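Aminopeptidase YwaD (Bacillus subtilis, PDB 6HC6) is a secreted, monomeric aminopeptidase that uses two zinc ions to release a range of amino acids from the N-termini of peptides. Local coordinates at residues A[120-131]-A[209-219]. Numbering follows the deposited sequence.
Sequences TEEQGLTAPLYN and LTQQKEATLKL
The carboxamide of Asn131 meets the backbone of Thr210 within its own plane: ND2 donates to Thr210 O at 3.0 Å, only 12° out of the amide plane and on a carbonyl lone pair, while OD1 faces Thr210 CA at 3.6 Å. CG is anti to the carbonyl carbon, and the amide crosses the Thr210 side chain at about a right angle. Leu129 points at the other segment, CD1 approaching Leu209 CD2 and the carbonyls of Leu209 and Gln212, and CD2 lying 3.9 Å from Ala215 CB. Strands 125-131 and 214-219 run antiparallel at 157°, their axes 4.6 Å apart, and are adjacent strands in the mixed sheet of the PA domain, away from the zinc site; strand 148-152 continues the sheet beyond 125-131, and strand 97-104 beyond 214-222. Reciprocal backbone bonds join Leu125 to Leu217 and Ala127 to Ala215. In the intervening non-hydrogen-bonded pair, Thr126 OG1 and Thr216 OG1 share a very short 2.5 Å hydrogen bond. At the far end, Thr120 OG1 accepts from Leu219 N at 2.9 Å, nearly straight at 169°, and donates to Glu121 O, which also takes Gly124 N from the opposite face. A valine in place of Thr120 has no hydroxyl, and Leu219 N would probably be left without this acceptor and Glu121 O with Gly124 N alone of these two donors. Lys218 extends past Gly124, CG 3.8 Å from its CA.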
# COMPACT_ATOMS: atom_id res chain seq x y z
N THR A 120 21.50 8.60 -11.80
CA THR A 120 22.79 9.21 -12.07
C THR A 120 23.40 8.60 -13.32
O THR A 120 22.91 7.61 -13.87
CB THR A 120 23.76 9.01 -10.89
OG1 THR A 120 24.09 7.62 -10.77
CG2 THR A 120 23.17 9.53 -9.59
N GLU A 121 24.49 9.20 -13.77
CA GLU A 121 25.30 8.53 -14.77
C GLU A 121 25.97 7.32 -14.13
O GLU A 121 26.12 7.24 -12.91
CB GLU A 121 26.32 9.50 -15.35
CG GLU A 121 25.71 10.83 -15.76
CD GLU A 121 26.18 11.29 -17.12
OE1 GLU A 121 25.48 11.00 -18.11
OE2 GLU A 121 27.25 11.94 -17.19
N GLU A 122 26.36 6.37 -14.99
CA GLU A 122 26.84 5.08 -14.50
C GLU A 122 28.07 5.22 -13.61
O GLU A 122 28.24 4.46 -12.66
CB GLU A 122 27.14 4.15 -15.68
CG GLU A 122 26.05 4.13 -16.75
CD GLU A 122 25.71 2.73 -17.23
OE1 GLU A 122 24.53 2.49 -17.59
OE2 GLU A 122 26.62 1.87 -17.26
N GLN A 123 28.93 6.20 -13.91
CA GLN A 123 30.06 6.49 -13.05
C GLN A 123 29.63 7.09 -11.71
O GLN A 123 30.44 7.14 -10.78
CB GLN A 123 31.03 7.45 -13.76
CG GLN A 123 30.42 8.81 -14.14
CD GLN A 123 29.64 8.78 -15.45
OE1 GLN A 123 29.29 7.72 -15.96
NE2 GLN A 123 29.37 9.96 -16.00
N GLY A 124 28.39 7.55 -11.61
CA GLY A 124 27.88 8.10 -10.38
C GLY A 124 28.05 9.61 -10.28
O GLY A 124 28.79 10.25 -11.03
N LEU A 125 27.33 10.18 -9.32
CA LEU A 125 27.36 11.61 -9.05
C LEU A 125 28.16 11.85 -7.77
O LEU A 125 27.74 11.45 -6.68
CB LEU A 125 25.93 12.14 -8.90
CG LEU A 125 25.83 13.53 -8.26
CD1 LEU A 125 26.40 14.56 -9.19
CD2 LEU A 125 24.37 13.84 -7.91
N THR A 126 29.31 12.51 -7.90
CA THR A 126 30.11 12.92 -6.76
C THR A 126 30.05 14.44 -6.64
O THR A 126 30.27 15.15 -7.63
CB THR A 126 31.57 12.47 -6.90
OG1 THR A 126 31.62 11.04 -6.98
CG2 THR A 126 32.38 12.92 -5.71
N ALA A 127 29.74 14.93 -5.45
CA ALA A 127 29.64 16.36 -5.22
C ALA A 127 29.80 16.63 -3.74
O ALA A 127 29.59 15.72 -2.91
CB ALA A 127 28.28 16.91 -5.72
N PRO A 128 30.18 17.85 -3.36
CA PRO A 128 30.25 18.17 -1.93
C PRO A 128 28.88 18.03 -1.28
O PRO A 128 27.84 18.11 -1.94
CB PRO A 128 30.72 19.64 -1.92
CG PRO A 128 31.34 19.86 -3.27
CD PRO A 128 30.56 19.00 -4.20
N LEU A 129 28.89 17.80 0.03
CA LEU A 129 27.66 17.75 0.81
C LEU A 129 27.32 19.12 1.37
O LEU A 129 28.20 19.87 1.79
CB LEU A 129 27.81 16.74 1.95
CG LEU A 129 27.84 15.27 1.54
CD1 LEU A 129 28.52 14.45 2.62
CD2 LEU A 129 26.43 14.77 1.27
N TYR A 130 26.03 19.46 1.37
CA TYR A 130 25.55 20.71 1.94
C TYR A 130 24.52 20.38 3.01
O TYR A 130 23.48 19.78 2.71
CB TYR A 130 24.95 21.62 0.87
CG TYR A 130 24.29 22.87 1.45
CD1 TYR A 130 25.03 24.02 1.70
CD2 TYR A 130 22.93 22.88 1.77
CE1 TYR A 130 24.44 25.15 2.24
CE2 TYR A 130 22.34 24.01 2.31
CZ TYR A 130 23.09 25.13 2.54
OH TYR A 130 22.50 26.25 3.08
N ASN A 131 24.78 20.78 4.26
CA ASN A 131 23.85 20.49 5.35
C ASN A 131 22.71 21.50 5.35
O ASN A 131 22.92 22.69 5.63
CB ASN A 131 24.58 20.50 6.68
CG ASN A 131 25.53 19.33 6.83
OD1 ASN A 131 25.30 18.27 6.26
ND2 ASN A 131 26.60 19.52 7.59
N LEU A 209 27.03 11.49 7.98
CA LEU A 209 27.22 12.27 6.76
C LEU A 209 27.29 13.76 7.02
O LEU A 209 27.91 14.49 6.24
CB LEU A 209 26.09 12.01 5.78
CG LEU A 209 26.20 10.84 4.82
CD1 LEU A 209 25.18 11.06 3.70
CD2 LEU A 209 27.63 10.71 4.31
N THR A 210 26.63 14.26 8.07
CA THR A 210 26.71 15.69 8.36
C THR A 210 28.13 16.14 8.65
O THR A 210 28.39 17.34 8.67
CB THR A 210 25.82 16.10 9.54
OG1 THR A 210 26.33 15.53 10.75
CG2 THR A 210 24.37 15.70 9.33
N GLN A 211 29.05 15.21 8.90
CA GLN A 211 30.42 15.56 9.20
C GLN A 211 31.37 15.34 8.03
O GLN A 211 32.57 15.62 8.17
CB GLN A 211 30.92 14.75 10.41
CG GLN A 211 29.96 14.72 11.58
CD GLN A 211 29.69 16.10 12.14
OE1 GLN A 211 30.57 16.74 12.71
NE2 GLN A 211 28.45 16.58 11.98
N GLN A 212 30.89 14.86 6.88
CA GLN A 212 31.74 14.52 5.75
C GLN A 212 31.73 15.61 4.69
O GLN A 212 30.79 16.41 4.60
CB GLN A 212 31.33 13.20 5.11
CG GLN A 212 31.08 12.05 6.09
CD GLN A 212 32.25 11.79 7.00
OE1 GLN A 212 33.41 11.97 6.61
NE2 GLN A 212 31.95 11.34 8.21
N LYS A 213 32.79 15.63 3.88
CA LYS A 213 32.93 16.68 2.87
C LYS A 213 32.09 16.40 1.62
O LYS A 213 31.48 17.33 1.08
CB LYS A 213 34.40 16.84 2.50
CG LYS A 213 35.26 17.33 3.66
CD LYS A 213 34.99 18.79 3.96
CE LYS A 213 36.12 19.39 4.78
NZ LYS A 213 36.52 18.46 5.89
N GLU A 214 32.06 15.16 1.15
CA GLU A 214 31.43 14.87 -0.13
C GLU A 214 30.94 13.43 -0.13
O GLU A 214 31.31 12.62 0.71
CB GLU A 214 32.39 15.11 -1.30
CG GLU A 214 33.51 14.10 -1.36
CD GLU A 214 34.69 14.53 -2.23
OE1 GLU A 214 34.82 15.74 -2.50
OE2 GLU A 214 35.47 13.65 -2.62
N ALA A 215 30.10 13.12 -1.11
CA ALA A 215 29.51 11.80 -1.24
C ALA A 215 29.37 11.46 -2.72
O ALA A 215 29.36 12.34 -3.58
CB ALA A 215 28.16 11.72 -0.52
N THR A 216 29.27 10.17 -3.01
CA THR A 216 29.04 9.68 -4.36
C THR A 216 27.79 8.83 -4.39
O THR A 216 27.68 7.84 -3.65
CB THR A 216 30.22 8.87 -4.88
OG1 THR A 216 31.40 9.68 -4.90
CG2 THR A 216 29.94 8.35 -6.28
N LEU A 217 26.87 9.17 -5.29
CA LEU A 217 25.61 8.46 -5.46
C LEU A 217 25.62 7.77 -6.82
O LEU A 217 25.98 8.38 -7.83
CB LEU A 217 24.45 9.44 -5.35
CG LEU A 217 23.06 8.96 -4.98
CD1 LEU A 217 23.04 8.53 -3.53
CD2 LEU A 217 22.12 10.13 -5.18
N LYS A 218 25.29 6.48 -6.83
CA LYS A 218 25.13 5.72 -8.07
C LYS A 218 23.71 5.17 -8.09
O LYS A 218 23.34 4.38 -7.23
CB LYS A 218 26.14 4.57 -8.17
CG LYS A 218 27.60 5.02 -8.16
CD LYS A 218 28.55 3.88 -8.52
CE LYS A 218 30.00 4.32 -8.33
NZ LYS A 218 30.97 3.20 -8.54
N LEU A 219 22.92 5.62 -9.07
CA LEU A 219 21.52 5.22 -9.15
C LEU A 219 21.16 4.90 -10.59
O LEU A 219 21.43 5.70 -11.49
CB LEU A 219 20.58 6.32 -8.63
CG LEU A 219 20.66 6.67 -7.15
CD1 LEU A 219 19.95 7.98 -6.92
CD2 LEU A 219 20.04 5.57 -6.29
O HOH W 1 30.45 2.42 -11.03
O HOH W 2 29.78 19.35 4.16